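Long-range contacts in stromal cell-derived factor 2-like protein (Arabidopsis thaliana, PDB 3MAL), which takes part in endoplasmic reticulum protein quality control and the unfolded protein response, in a complex with ERDJ3B and BIP1 needed for accumulation of the immune receptor EFR: residues E17-S22 against V190-N195; H28-F33 against K178-I183; L155-K160 against Q170-I175. One frame throughout, in Å; residues are numbered along the deposited sequence. Where two conformers were deposited one is given.

Contact 1 of 3, residues E17-S22 against V190-N195; sequences EITYGS and VYLPLN
Thr19 and Leu192 join the two ends of a beta-trefoil built from MIR motifs: residues 17-22 lead into the first strand of the barrel, 23-28, and residues 190-195 continue from the end of the last, 184-190. Thr19 OG1 donates to Leu192 O at 2.7 Å, reaching the carbonyl from 32° out of its plane. The hydroxyl gets there because OG1 sits between the backbone N and the carbonyl carbon (chi1 49°), while CG2 is left to face Leu194. Water 1 gives a second hydrogen bond to Leu192 O and another to Glu17 O, so one carbonyl is gripped twice and the water ties the backbones together. A type II turn, Thr19 to Ser22, closed by Ser22 N to Thr19 O, puts Gly21 at a positive phi of 93°; Leu192 CG lies 3.7 Å from Gly21 O, packed against the turn.

Apolar contacts flank this polar centre. Leu194 spreads its two methyls: CD2 meets Thr19 CG2 at 3.8 Å, and CD1, in the Glu17 conformer given, lies across the Glu17 side chain at about a right angle. Ile18 rests on Trp138, and its backbone bonds to Val80 and Trp138 carry the N-terminal segment onto neighbouring loops. The Tyr191 hydroxyl is hydrogen-bonded to Gln140. Lower on the same ring, the CD2-CE2 side receives the Ile18 side chain, whose CG1 lies 3.7 Å from Tyr191 CE2.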
ATOM      1  N   GLU A  17     -13.318  -8.383  -9.268  1.00 18.63           N
ATOM      2  CA  GLU A  17     -12.260  -9.259  -8.711  0.50 18.26           C
ATOM      3  C   GLU A  17     -10.869  -8.695  -8.997  1.00 17.28           C
ATOM      4  O   GLU A  17     -10.483  -8.443 -10.149  1.00 16.25           O
ATOM      5  CB  GLU A  17     -12.362 -10.719  -9.182  0.50 18.69           C
ATOM      6  CG  GLU A  17     -13.622 -11.451  -8.752  0.50 20.58           C
ATOM      7  CD  GLU A  17     -14.728 -11.289  -9.777  0.50 22.14           C
ATOM      8  OE1 GLU A  17     -14.618 -10.376 -10.639  0.50 22.33           O
ATOM      9  OE2 GLU A  17     -15.693 -12.095  -9.740  0.50 23.72           O
ATOM     10  N   ILE A  18     -10.090  -8.505  -7.955  1.00 15.86           N
ATOM     11  CA  ILE A  18      -8.797  -7.897  -8.170  1.00 14.67           C
ATOM     12  C   ILE A  18      -7.752  -8.976  -8.435  1.00 13.72           C
ATOM     13  O   ILE A  18      -7.513  -9.835  -7.587  1.00 14.30           O
ATOM     14  CB  ILE A  18      -8.393  -7.051  -6.955  1.00 14.53           C
ATOM     15  CG1 ILE A  18      -9.400  -5.900  -6.751  1.00 15.36           C
ATOM     16  CG2 ILE A  18      -6.949  -6.584  -7.090  1.00 15.04           C
ATOM     17  CD1 ILE A  18      -9.165  -5.089  -5.486  1.00 15.50           C
ATOM     18  N   THR A  19      -7.122  -8.938  -9.605  1.00 11.57           N
ATOM     19  CA  THR A  19      -6.197 -10.001 -10.009  1.00 10.31           C
ATOM     20  C   THR A  19      -4.753  -9.497  -9.991  1.00  9.80           C
ATOM     21  O   THR A  19      -4.517  -8.288 -10.057  1.00  9.09           O
ATOM     22  CB  THR A  19      -6.513 -10.484 -11.445  1.00 10.07           C
ATOM     23  OG1 THR A  19      -6.632  -9.340 -12.307  1.00 10.28           O
ATOM     24  CG2 THR A  19      -7.829 -11.281 -11.474  1.00  9.58           C
ATOM     25  N   TYR A  20      -3.782 -10.407  -9.928  1.00  9.03           N
ATOM     26  CA  TYR A  20      -2.396  -9.964 -10.020  1.00  9.01           C
ATOM     27  C   TYR A  20      -2.170  -9.295 -11.370  1.00  8.93           C
ATOM     28  O   TYR A  20      -2.726  -9.734 -12.391  1.00  7.74           O
ATOM     29  CB  TYR A  20      -1.422 -11.131  -9.823  1.00  9.19           C
ATOM     30  CG  TYR A  20      -1.446 -11.691  -8.417  1.00  9.72           C
ATOM     31  CD1 TYR A  20      -2.175 -12.856  -8.118  1.00  8.06           C
ATOM     32  CD2 TYR A  20      -0.764 -11.064  -7.384  1.00  8.71           C
ATOM     33  CE1 TYR A  20      -2.223 -13.365  -6.822  1.00  8.52           C
ATOM     34  CE2 TYR A  20      -0.785 -11.609  -6.073  1.00  9.79           C
ATOM     35  CZ  TYR A  20      -1.522 -12.746  -5.813  1.00  9.63           C
ATOM     36  OH  TYR A  20      -1.579 -13.277  -4.535  1.00  9.63           O
ATOM     37  N   GLY A  21      -1.352  -8.241 -11.373  1.00  7.65           N
ATOM     38  CA  GLY A  21      -1.125  -7.478 -12.590  1.00  8.18           C
ATOM     39  C   GLY A  21      -2.052  -6.280 -12.726  1.00  8.15           C
ATOM     40  O   GLY A  21      -1.869  -5.457 -13.611  1.00  8.07           O
ATOM     41  N   SER A  22      -3.045  -6.174 -11.846  1.00  8.36           N
ATOM     42  CA  SER A  22      -3.999  -5.089 -11.972  0.50  9.00           C
ATOM     43  C   SER A  22      -3.444  -3.788 -11.382  1.00  8.95           C
ATOM     44  O   SER A  22      -2.549  -3.807 -10.509  1.00  8.45           O
ATOM     45  CB  SER A  22      -5.328  -5.454 -11.317  0.50  9.30           C
ATOM     46  OG  SER A  22      -5.277  -5.106  -9.955  0.50 12.00           O
ATOM     47  N   VAL A 190      -7.941  -0.883 -12.602  1.00 12.25           N
ATOM     48  CA  VAL A 190      -8.092  -1.583 -13.857  1.00 11.92           C
ATOM     49  C   VAL A 190      -7.693  -3.018 -13.571  1.00 11.78           C
ATOM     50  O   VAL A 190      -6.530  -3.301 -13.259  1.00 11.82           O
ATOM     51  CB  VAL A 190      -7.221  -0.966 -14.967  1.00 11.79           C
ATOM     52  CG1 VAL A 190      -7.270  -1.834 -16.232  1.00 10.39           C
ATOM     53  CG2 VAL A 190      -7.683   0.466 -15.265  1.00 12.22           C
ATOM     54  N   TYR A 191      -8.658  -3.923 -13.650  1.00 11.72           N
ATOM     55  CA  TYR A 191      -8.443  -5.301 -13.224  1.00 11.35           C
ATOM     56  C   TYR A 191      -8.283  -6.269 -14.407  1.00 11.18           C
ATOM     57  O   TYR A 191      -9.154  -6.337 -15.298  1.00 10.26           O
ATOM     58  CB  TYR A 191      -9.557  -5.738 -12.261  1.00 12.23           C
ATOM     59  CG  TYR A 191      -9.927  -4.656 -11.236  1.00 13.15           C
ATOM     60  CD1 TYR A 191     -11.180  -4.049 -11.265  1.00 16.29           C
ATOM     61  CD2 TYR A 191      -9.023  -4.240 -10.264  1.00 17.07           C
ATOM     62  CE1 TYR A 191     -11.529  -3.060 -10.356  1.00 17.73           C
ATOM     63  CE2 TYR A 191      -9.367  -3.245  -9.331  1.00 18.60           C
ATOM     64  CZ  TYR A 191     -10.620  -2.664  -9.394  1.00 18.90           C
ATOM     65  OH  TYR A 191     -10.984  -1.680  -8.501  1.00 22.54           O
ATOM     66  N   LEU A 192      -7.149  -6.979 -14.434  1.00 10.49           N
ATOM     67  CA  LEU A 192      -6.869  -7.905 -15.514  1.00 10.89           C
ATOM     68  C   LEU A 192      -7.883  -9.053 -15.461  1.00 12.13           C
ATOM     69  O   LEU A 192      -8.352  -9.429 -14.364  1.00 12.17           O
ATOM     70  CB  LEU A 192      -5.432  -8.429 -15.458  1.00 10.22           C
ATOM     71  CG  LEU A 192      -4.259  -7.447 -15.626  1.00  9.19           C
ATOM     72  CD1 LEU A 192      -2.980  -8.247 -15.839  1.00 10.30           C
ATOM     73  CD2 LEU A 192      -4.493  -6.430 -16.802  1.00  9.44           C
ATOM     74  N   PRO A 193      -8.241  -9.601 -16.640  1.00 12.54           N
ATOM     75  CA  PRO A 193      -9.216 -10.688 -16.716  1.00 13.26           C
ATOM     76  C   PRO A 193      -8.831 -11.846 -15.820  1.00 13.80           C
ATOM     77  O   PRO A 193      -7.650 -12.131 -15.635  1.00 13.97           O
ATOM     78  CB  PRO A 193      -9.176 -11.113 -18.190  1.00 13.35           C
ATOM     79  CG  PRO A 193      -8.569  -9.987 -18.914  1.00 12.90           C
ATOM     80  CD  PRO A 193      -7.741  -9.194 -17.959  1.00 12.43           C
ATOM     81  N   LEU A 194      -9.833 -12.488 -15.245  1.00 15.59           N
ATOM     82  CA  LEU A 194      -9.631 -13.700 -14.455  1.00 16.71           C
ATOM     83  C   LEU A 194      -9.271 -14.874 -15.319  1.00 17.83           C
ATOM     84  O   LEU A 194     -10.026 -15.234 -16.242  1.00 18.36           O
ATOM     85  CB  LEU A 194     -10.905 -14.060 -13.703  1.00 17.03           C
ATOM     86  CG  LEU A 194     -11.137 -13.508 -12.320  1.00 17.93           C
ATOM     87  CD1 LEU A 194     -12.627 -13.744 -11.965  1.00 19.46           C
ATOM     88  CD2 LEU A 194     -10.206 -14.198 -11.333  1.00 17.71           C
ATOM     89  N   ASN A 195      -8.147 -15.503 -14.996  1.00 18.76           N
ATOM     90  CA  ASN A 195      -7.718 -16.714 -15.673  1.00 21.79           C
ATOM     91  C   ASN A 195      -8.799 -17.790 -15.620  1.00 24.27           C
ATOM     92  O   ASN A 195      -8.763 -18.748 -16.377  1.00 24.90           O
ATOM     93  CB  ASN A 195      -6.371 -17.199 -15.130  1.00 20.54           C
ATOM     94  CG  ASN A 195      -5.224 -16.332 -15.621  1.00 19.91           C
ATOM     95  OD1 ASN A 195      -5.253 -15.855 -16.753  1.00 21.10           O
ATOM     96  ND2 ASN A 195      -4.224 -16.121 -14.782  1.00 16.62           N
TER
HETATM   97  O   HOH W   1     -10.883  -9.359 -12.854  1.00 19.19           O

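Contact 2 of 3, residues H28-F33 against K178-I183; sequences HEKTKF and KKADNI
Glu29 N donates a nearly straight hydrogen bond to Ile183 O (3.0 Å, 170° at the hydrogen), fastening the turn after the first barrel strand of the beta-trefoil to the loop before the last. Water 2 reinforces it, donating to Ile183 O at 2.8 Å and to Ala180 O at 2.7 Å while accepting from Lys30 N; Ile183 O thus has two donors. The water lies over one face of the His28 ring, toward its rim. Around this polar centre the Glu29 side chain crosses that of Ile183 at a slant, Glu29 CB 3.5 Å from Ile183 CG2 in the conformer given. Lys30 turns back at chi2 (68°), and its CG passes 3.2 Å from Asp181 OD1, whereas its NZ stays 6.0 Å from that oxygen.

Farther out, Arg143 forms a salt bridge with Glu29 OE1. Lys32 NZ donates to Glu29 O in the carbonyl plane, and Lys179 N to Asn182 OD1, bracing the two turns from within. Trp184 meets His28 edge-to-face. The contact bridges the turn between strands 23-28 and 34-38 and the loop linking 170-175 to 184-190, with strand 143-148 beside Ile183 and strand 154-161 beside Asp181 and Asn182.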
ATOM      1  N   HIS A  28      -7.998   4.988   2.041  1.00  9.60           N
ATOM      2  CA  HIS A  28      -8.141   4.933   3.501  1.00 10.23           C
ATOM      3  C   HIS A  28      -9.621   5.057   3.865  1.00 10.59           C
ATOM      4  O   HIS A  28     -10.270   6.041   3.513  1.00 10.39           O
ATOM      5  CB  HIS A  28      -7.349   6.098   4.089  1.00  9.29           C
ATOM      6  CG  HIS A  28      -7.288   6.122   5.589  1.00  9.56           C
ATOM      7  ND1 HIS A  28      -6.721   5.113   6.339  1.00  9.20           N
ATOM      8  CD2 HIS A  28      -7.676   7.072   6.473  1.00  7.87           C
ATOM      9  CE1 HIS A  28      -6.771   5.434   7.622  1.00  6.42           C
ATOM     10  NE2 HIS A  28      -7.362   6.609   7.731  1.00 10.31           N
ATOM     11  N   GLU A  29     -10.180   4.060   4.528  1.00 11.07           N
ATOM     12  CA  GLU A  29     -11.640   4.136   4.758  1.00 12.15           C
ATOM     13  C   GLU A  29     -12.129   5.360   5.532  1.00 12.44           C
ATOM     14  O   GLU A  29     -13.137   5.946   5.174  1.00 12.56           O
ATOM     15  CB  GLU A  29     -12.185   2.891   5.422  1.00 12.78           C
ATOM     16  CG  GLU A  29     -13.720   2.950   5.534  1.00 14.98           C
ATOM     17  CD  GLU A  29     -14.296   1.682   6.137  1.00 20.01           C
ATOM     18  OE1 GLU A  29     -13.816   1.253   7.215  1.00 20.54           O
ATOM     19  OE2 GLU A  29     -15.251   1.111   5.548  1.00 22.75           O
ATOM     20  N   LYS A  30     -11.431   5.722   6.602  1.00 13.07           N
ATOM     21  CA  LYS A  30     -11.833   6.793   7.489  1.00 13.71           C
ATOM     22  C   LYS A  30     -11.697   8.177   6.847  1.00 13.27           C
ATOM     23  O   LYS A  30     -12.630   8.973   6.882  1.00 12.84           O
ATOM     24  CB  LYS A  30     -10.948   6.707   8.736  1.00 14.41           C
ATOM     25  CG  LYS A  30     -11.570   7.208  10.009  1.00 20.40           C
ATOM     26  CD  LYS A  30     -12.700   6.313  10.458  1.00 26.45           C
ATOM     27  CE  LYS A  30     -13.213   6.797  11.811  1.00 28.97           C
ATOM     28  NZ  LYS A  30     -14.486   6.092  12.216  1.00 33.66           N
ATOM     29  N   THR A  31     -10.542   8.483   6.262  1.00 11.84           N
ATOM     30  CA  THR A  31     -10.324   9.823   5.731  1.00 11.92           C
ATOM     31  C   THR A  31     -10.598   9.968   4.227  1.00 11.83           C
ATOM     32  O   THR A  31     -10.703  11.090   3.715  1.00 12.09           O
ATOM     33  CB  THR A  31      -8.869  10.268   5.954  1.00 11.75           C
ATOM     34  OG1 THR A  31      -8.011   9.414   5.192  1.00  8.76           O
ATOM     35  CG2 THR A  31      -8.495  10.211   7.432  1.00 10.59           C
ATOM     36  N   LYS A  32     -10.678   8.838   3.515  1.00 10.68           N
ATOM     37  CA  LYS A  32     -10.868   8.845   2.059  1.00 10.94           C
ATOM     38  C   LYS A  32      -9.617   9.268   1.250  1.00 10.26           C
ATOM     39  O   LYS A  32      -9.681   9.357   0.031  1.00  9.65           O
ATOM     40  CB  LYS A  32     -12.098   9.680   1.639  1.00 10.93           C
ATOM     41  CG  LYS A  32     -13.385   9.436   2.484  1.00 12.22           C
ATOM     42  CD  LYS A  32     -13.803   7.967   2.488  1.00 13.18           C
ATOM     43  CE  LYS A  32     -15.064   7.778   3.366  1.00 16.05           C
ATOM     44  NZ  LYS A  32     -15.386   6.330   3.574  1.00 17.65           N
ATOM     45  N   PHE A  33      -8.488   9.505   1.922  1.00  9.15           N
ATOM     46  CA  PHE A  33      -7.231   9.827   1.213  1.00  8.02           C
ATOM     47  C   PHE A  33      -6.665   8.598   0.488  1.00  8.00           C
ATOM     48  O   PHE A  33      -6.892   7.450   0.899  1.00  7.61           O
ATOM     49  CB  PHE A  33      -6.176  10.432   2.175  1.00  8.12           C
ATOM     50  CG  PHE A  33      -6.411  11.914   2.515  1.00  9.20           C
ATOM     51  CD1 PHE A  33      -7.682  12.382   2.896  1.00  9.78           C
ATOM     52  CD2 PHE A  33      -5.356  12.827   2.470  1.00  9.40           C
ATOM     53  CE1 PHE A  33      -7.895  13.756   3.204  1.00 10.51           C
ATOM     54  CE2 PHE A  33      -5.549  14.177   2.783  1.00  8.88           C
ATOM     55  CZ  PHE A  33      -6.836  14.645   3.154  1.00 10.93           C
ATOM     56  N   LYS A 178      -5.088  -3.478  15.251  1.00 12.46           N
ATOM     57  CA  LYS A 178      -6.212  -3.241  14.342  1.00 13.10           C
ATOM     58  C   LYS A 178      -7.044  -2.088  14.856  1.00 13.65           C
ATOM     59  O   LYS A 178      -7.449  -2.067  16.030  1.00 13.42           O
ATOM     60  CB  LYS A 178      -7.087  -4.496  14.190  1.00 13.33           C
ATOM     61  CG  LYS A 178      -6.337  -5.702  13.684  1.00 13.97           C
ATOM     62  CD  LYS A 178      -7.314  -6.821  13.287  1.00 18.33           C
ATOM     63  CE  LYS A 178      -6.575  -7.877  12.519  1.00 21.55           C
ATOM     64  NZ  LYS A 178      -7.505  -8.930  12.000  1.00 25.62           N
ATOM     65  N   LYS A 179      -7.256  -1.094  14.003  1.00 13.14           N
ATOM     66  CA  LYS A 179      -8.094   0.040  14.348  1.00 13.66           C
ATOM     67  C   LYS A 179      -8.874   0.474  13.126  1.00 13.16           C
ATOM     68  O   LYS A 179      -8.576   0.044  12.001  1.00 13.63           O
ATOM     69  CB  LYS A 179      -7.241   1.226  14.836  1.00 14.18           C
ATOM     70  CG  LYS A 179      -6.421   0.969  16.093  1.00 17.36           C
ATOM     71  CD  LYS A 179      -5.683   2.258  16.509  1.00 21.27           C
ATOM     72  CE  LYS A 179      -4.896   2.040  17.796  1.00 23.22           C
ATOM     73  NZ  LYS A 179      -4.150   3.266  18.245  1.00 25.06           N
ATOM     74  N   ALA A 180      -9.849   1.352  13.334  1.00 12.82           N
ATOM     75  CA  ALA A 180     -10.626   1.927  12.232  1.00 11.70           C
ATOM     76  C   ALA A 180      -9.716   2.606  11.188  1.00 11.28           C
ATOM     77  O   ALA A 180      -9.973   2.524   9.986  1.00 10.79           O
ATOM     78  CB  ALA A 180     -11.652   2.913  12.785  1.00 11.30           C
ATOM     79  N   ASP A 181      -8.648   3.250  11.661  1.00 10.72           N
ATOM     80  CA  ASP A 181      -7.699   3.967  10.788  1.00 11.06           C
ATOM     81  C   ASP A 181      -6.692   3.059  10.084  1.00 10.06           C
ATOM     82  O   ASP A 181      -5.761   3.558   9.442  1.00 10.16           O
ATOM     83  CB  ASP A 181      -6.918   5.032  11.580  1.00 11.53           C
ATOM     84  CG  ASP A 181      -7.741   6.279  11.890  1.00 15.68           C
ATOM     85  OD1 ASP A 181      -8.608   6.675  11.091  1.00 16.68           O
ATOM     86  OD2 ASP A 181      -7.495   6.885  12.952  1.00 18.51           O
ATOM     87  N   ASN A 182      -6.829   1.736  10.198  1.00  9.80           N
ATOM     88  CA  ASN A 182      -6.053   0.868   9.291  1.00  9.27           C
ATOM     89  C   ASN A 182      -6.897  -0.034   8.383  1.00  9.31           C
ATOM     90  O   ASN A 182      -6.443  -1.070   7.918  1.00  9.08           O
ATOM     91  CB  ASN A 182      -4.843   0.153   9.963  1.00  9.77           C
ATOM     92  CG  ASN A 182      -5.157  -0.449  11.314  1.00 10.72           C
ATOM     93  OD1 ASN A 182      -5.998  -1.349  11.429  1.00  9.61           O
ATOM     94  ND2 ASN A 182      -4.424  -0.002  12.352  1.00  8.84           N
ATOM     95  N   ILE A 183      -8.133   0.379   8.138  1.00  8.83           N
ATOM     96  CA  ILE A 183      -8.915  -0.286   7.117  0.50  9.53           C
ATOM     97  C   ILE A 183      -8.808   0.489   5.802  1.00  8.92           C
ATOM     98  O   ILE A 183      -8.812   1.736   5.763  1.00  8.94           O
ATOM     99  CB  ILE A 183     -10.370  -0.572   7.563  0.50  9.70           C
ATOM    100  CG1 ILE A 183     -11.099  -1.434   6.519  0.50 10.44           C
ATOM    101  CG2 ILE A 183     -11.107   0.710   7.881  0.50 11.43           C
ATOM    102  CD1 ILE A 183     -11.727  -0.658   5.379  0.50 12.31           C
TER
HETATM  103  O   HOH W   2      -9.445   3.770   7.618  1.00 11.18           O

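Contact 3 of 3, residues L155-K160 against Q170-I175; sequences LHSHDK and QEVCGI
His158 and Glu171 form a buried histidine-carboxylate bond across a beta hairpin: NE2 donates to Glu171 OE1 at 2.8 Å, the oxygen lying 6° out of the ring plane and met nearly along its C-O axis. Ring and carboxylate are close to coplanar, 22° apart. With CG between the backbone N and the carbonyl carbon (chi1 36°), the imidazole comes back toward Glu171 although CB points away. Lys160 CD covers the centre of one ring face. The hairpin, strands 154-161 and 170-175, belongs to the third MIR motif of the beta-trefoil and lies in the second sheet, not the barrel.

The backbones pair antiparallel through His156 and Cys173, joined by a good bond from Cys173 N to His156 O (2.9 Å) and a weak, bent one in return. Beyond the inverse gamma turn centred on Asp159, the segments meet again where Glu171 N donates to Lys160 O. Ser157 OG donates to Glu171 O at 2.7 Å.

Ile175 lies over a face of the His156 ring, a CH-pi contact with CG2 4.1 Å from the centroid; His156 ND1 is buried without a partner. Cys173 SG sits obliquely to both imidazoles, 4.9 Å from the His156 centroid and 4.6 Å from that of His158. Facing the other side of the sheet, Leu155 CD1 meets Val172 CG1 at 3.6 Å, close to Val112 of strand 110-115.

Ser107 shares Glu171 OE1, while Ile106 N and Ser104 hold OE2; four partners on two oxygens probably stabilise the carboxylate as an anion.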
ATOM      1  N   LEU A 155      -0.687  -1.284   7.648  1.00  7.95           N
ATOM      2  CA  LEU A 155      -0.684  -0.037   6.896  1.00  7.17           C
ATOM      3  C   LEU A 155      -1.760   0.889   7.489  1.00  7.61           C
ATOM      4  O   LEU A 155      -2.938   0.509   7.610  1.00  7.61           O
ATOM      5  CB  LEU A 155      -0.987  -0.319   5.405  1.00  7.14           C
ATOM      6  CG  LEU A 155      -0.922   0.909   4.494  1.00  7.46           C
ATOM      7  CD1 LEU A 155       0.543   1.349   4.327  1.00  8.48           C
ATOM      8  CD2 LEU A 155      -1.553   0.569   3.136  1.00  6.74           C
ATOM      9  N   HIS A 156      -1.364   2.118   7.803  1.00  7.20           N
ATOM     10  CA  HIS A 156      -2.171   2.988   8.648  1.00  7.89           C
ATOM     11  C   HIS A 156      -2.110   4.415   8.121  1.00  8.13           C
ATOM     12  O   HIS A 156      -1.080   4.831   7.609  1.00  6.73           O
ATOM     13  CB  HIS A 156      -1.582   2.960  10.072  1.00  7.96           C
ATOM     14  CG  HIS A 156      -2.504   3.491  11.120  1.00  9.49           C
ATOM     15  ND1 HIS A 156      -2.511   4.817  11.503  1.00 10.67           N
ATOM     16  CD2 HIS A 156      -3.427   2.870  11.887  1.00  7.64           C
ATOM     17  CE1 HIS A 156      -3.411   4.994  12.452  1.00  8.98           C
ATOM     18  NE2 HIS A 156      -3.970   3.826  12.711  1.00 12.36           N
ATOM     19  N   SER A 157      -3.227   5.146   8.207  1.00  8.19           N
ATOM     20  CA  SER A 157      -3.191   6.589   8.062  1.00  8.50           C
ATOM     21  C   SER A 157      -4.130   7.263   9.070  1.00  8.96           C
ATOM     22  O   SER A 157      -4.778   6.599   9.899  1.00  7.90           O
ATOM     23  CB  SER A 157      -3.513   7.024   6.618  1.00  8.85           C
ATOM     24  OG  SER A 157      -2.967   8.314   6.349  1.00 10.38           O
ATOM     25  N   HIS A 158      -4.173   8.591   9.004  1.00  8.91           N
ATOM     26  CA  HIS A 158      -4.910   9.418   9.974  1.00  9.32           C
ATOM     27  C   HIS A 158      -4.833  10.886   9.562  1.00 10.34           C
ATOM     28  O   HIS A 158      -4.047  11.262   8.698  1.00 10.51           O
ATOM     29  CB  HIS A 158      -4.387   9.281  11.417  1.00  8.95           C
ATOM     30  CG  HIS A 158      -2.894   9.117  11.537  1.00  8.10           C
ATOM     31  ND1 HIS A 158      -2.305   8.482  12.612  1.00  9.01           N
ATOM     32  CD2 HIS A 158      -1.876   9.485  10.721  1.00  8.37           C
ATOM     33  CE1 HIS A 158      -0.991   8.469  12.458  1.00  8.28           C
ATOM     34  NE2 HIS A 158      -0.701   9.079  11.319  1.00 10.99           N
ATOM     35  N   ASP A 159      -5.638  11.705  10.216  1.00 10.46           N
ATOM     36  CA  ASP A 159      -5.697  13.134   9.957  1.00 12.25           C
ATOM     37  C   ASP A 159      -4.499  13.820  10.644  1.00 12.18           C
ATOM     38  O   ASP A 159      -4.673  14.648  11.540  1.00 12.30           O
ATOM     39  CB  ASP A 159      -7.024  13.661  10.512  1.00 12.84           C
ATOM     40  CG  ASP A 159      -7.289  15.097  10.145  1.00 16.35           C
ATOM     41  OD1 ASP A 159      -6.758  15.575   9.127  1.00 19.66           O
ATOM     42  OD2 ASP A 159      -8.023  15.751  10.903  1.00 20.80           O
ATOM     43  N   LYS A 160      -3.294  13.436  10.226  1.00 11.65           N
ATOM     44  CA  LYS A 160      -2.036  14.046  10.670  1.00 12.36           C
ATOM     45  C   LYS A 160      -1.286  14.406   9.404  1.00 12.06           C
ATOM     46  O   LYS A 160      -0.918  13.518   8.640  1.00 11.90           O
ATOM     47  CB  LYS A 160      -1.234  13.078  11.554  1.00 12.31           C
ATOM     48  CG  LYS A 160      -1.993  12.691  12.832  1.00 15.08           C
ATOM     49  CD  LYS A 160      -1.067  12.073  13.872  1.00 19.78           C
ATOM     50  CE  LYS A 160      -1.839  11.519  15.079  1.00 21.02           C
ATOM     51  NZ  LYS A 160      -2.113  12.575  16.088  1.00 25.02           N
ATOM     52  N   GLN A 170      -1.409  13.385   4.098  1.00  7.62           N
ATOM     53  CA  GLN A 170      -1.386  12.736   5.421  1.00  7.67           C
ATOM     54  C   GLN A 170      -0.167  11.831   5.563  1.00  8.00           C
ATOM     55  O   GLN A 170       0.306  11.237   4.573  1.00  8.48           O
ATOM     56  CB  GLN A 170      -2.660  11.888   5.656  1.00  7.42           C
ATOM     57  CG  GLN A 170      -3.912  12.703   5.734  1.00  7.39           C
ATOM     58  CD  GLN A 170      -5.189  11.883   5.821  1.00  8.04           C
ATOM     59  OE1 GLN A 170      -5.202  10.646   5.659  1.00  8.70           O
ATOM     60  NE2 GLN A 170      -6.281  12.570   6.086  1.00  5.88           N
ATOM     61  N   GLU A 171       0.319  11.714   6.799  1.00  7.28           N
ATOM     62  CA  GLU A 171       1.275  10.663   7.148  1.00  8.06           C
ATOM     63  C   GLU A 171       0.680   9.286   6.879  1.00  7.95           C
ATOM     64  O   GLU A 171      -0.484   9.019   7.204  1.00  7.83           O
ATOM     65  CB  GLU A 171       1.671  10.734   8.631  1.00  7.68           C
ATOM     66  CG  GLU A 171       2.952   9.948   8.953  1.00  9.27           C
ATOM     67  CD  GLU A 171       3.113   9.678  10.436  1.00  8.82           C
ATOM     68  OE1 GLU A 171       2.110   9.346  11.082  1.00 13.08           O
ATOM     69  OE2 GLU A 171       4.238   9.785  10.950  1.00 10.68           O
ATOM     70  N   VAL A 172       1.503   8.414   6.302  1.00  7.81           N
ATOM     71  CA  VAL A 172       1.187   6.991   6.243  1.00  7.62           C
ATOM     72  C   VAL A 172       2.242   6.289   7.095  1.00  7.51           C
ATOM     73  O   VAL A 172       3.427   6.645   7.051  1.00  6.96           O
ATOM     74  CB  VAL A 172       1.162   6.484   4.780  1.00  7.84           C
ATOM     75  CG1 VAL A 172       1.017   4.937   4.713  1.00  7.40           C
ATOM     76  CG2 VAL A 172       0.023   7.180   4.031  1.00  6.87           C
ATOM     77  N   CYS A 173       1.805   5.334   7.912  1.00  7.95           N
ATOM     78  CA  CYS A 173       2.739   4.637   8.812  1.00  8.00           C
ATOM     79  C   CYS A 173       2.211   3.232   9.090  1.00  7.77           C
ATOM     80  O   CYS A 173       1.197   2.833   8.520  1.00  7.14           O
ATOM     81  CB  CYS A 173       2.919   5.430  10.110  1.00  7.34           C
ATOM     82  SG  CYS A 173       1.414   5.608  11.078  1.00 11.29           S
ATOM     83  N   GLY A 174       2.931   2.482   9.929  1.00  8.00           N
ATOM     84  CA  GLY A 174       2.510   1.147  10.360  1.00  8.84           C
ATOM     85  C   GLY A 174       2.314   1.152  11.870  1.00 10.56           C
ATOM     86  O   GLY A 174       3.134   1.743  12.594  1.00 10.25           O
ATOM     87  N   ILE A 175       1.202   0.573  12.344  1.00 10.80           N
ATOM     88  CA  ILE A 175       0.971   0.398  13.799  1.00 11.86           C
ATOM     89  C   ILE A 175       0.598  -1.034  14.097  1.00 12.25           C
ATOM     90  O   ILE A 175       0.217  -1.802  13.198  1.00 11.87           O
ATOM     91  CB  ILE A 175      -0.100   1.355  14.422  1.00 12.04           C
ATOM     92  CG1 ILE A 175      -1.524   0.868  14.089  1.00 13.61           C
ATOM     93  CG2 ILE A 175       0.179   2.835  14.028  1.00 11.80           C
ATOM     94  CD1 ILE A 175      -2.612   1.556  14.863  1.00 13.60           C
TER

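Contact 3 is nested within the loop closed by contact 2, and both within the loop closed by contact 1, which joins the chain termini. Contacts 2 and 3 have centres 9 Å apart and touch: Asp181 O probably accepts from Ser157 N, and Thr31 probably bonds Gln170. Contact 1 stands apart, with centres 24 Å from contact 2 and 27 Å from contact 3, on the opposite side of the chain's centre from the latter. Strands 23-28 and 184-190 are the first and last of the six-stranded barrel; contacts 1 and 2 join the segments at their opposite ends, and contact 3 sets a second-sheet hairpin of the third MIR motif against contact 2.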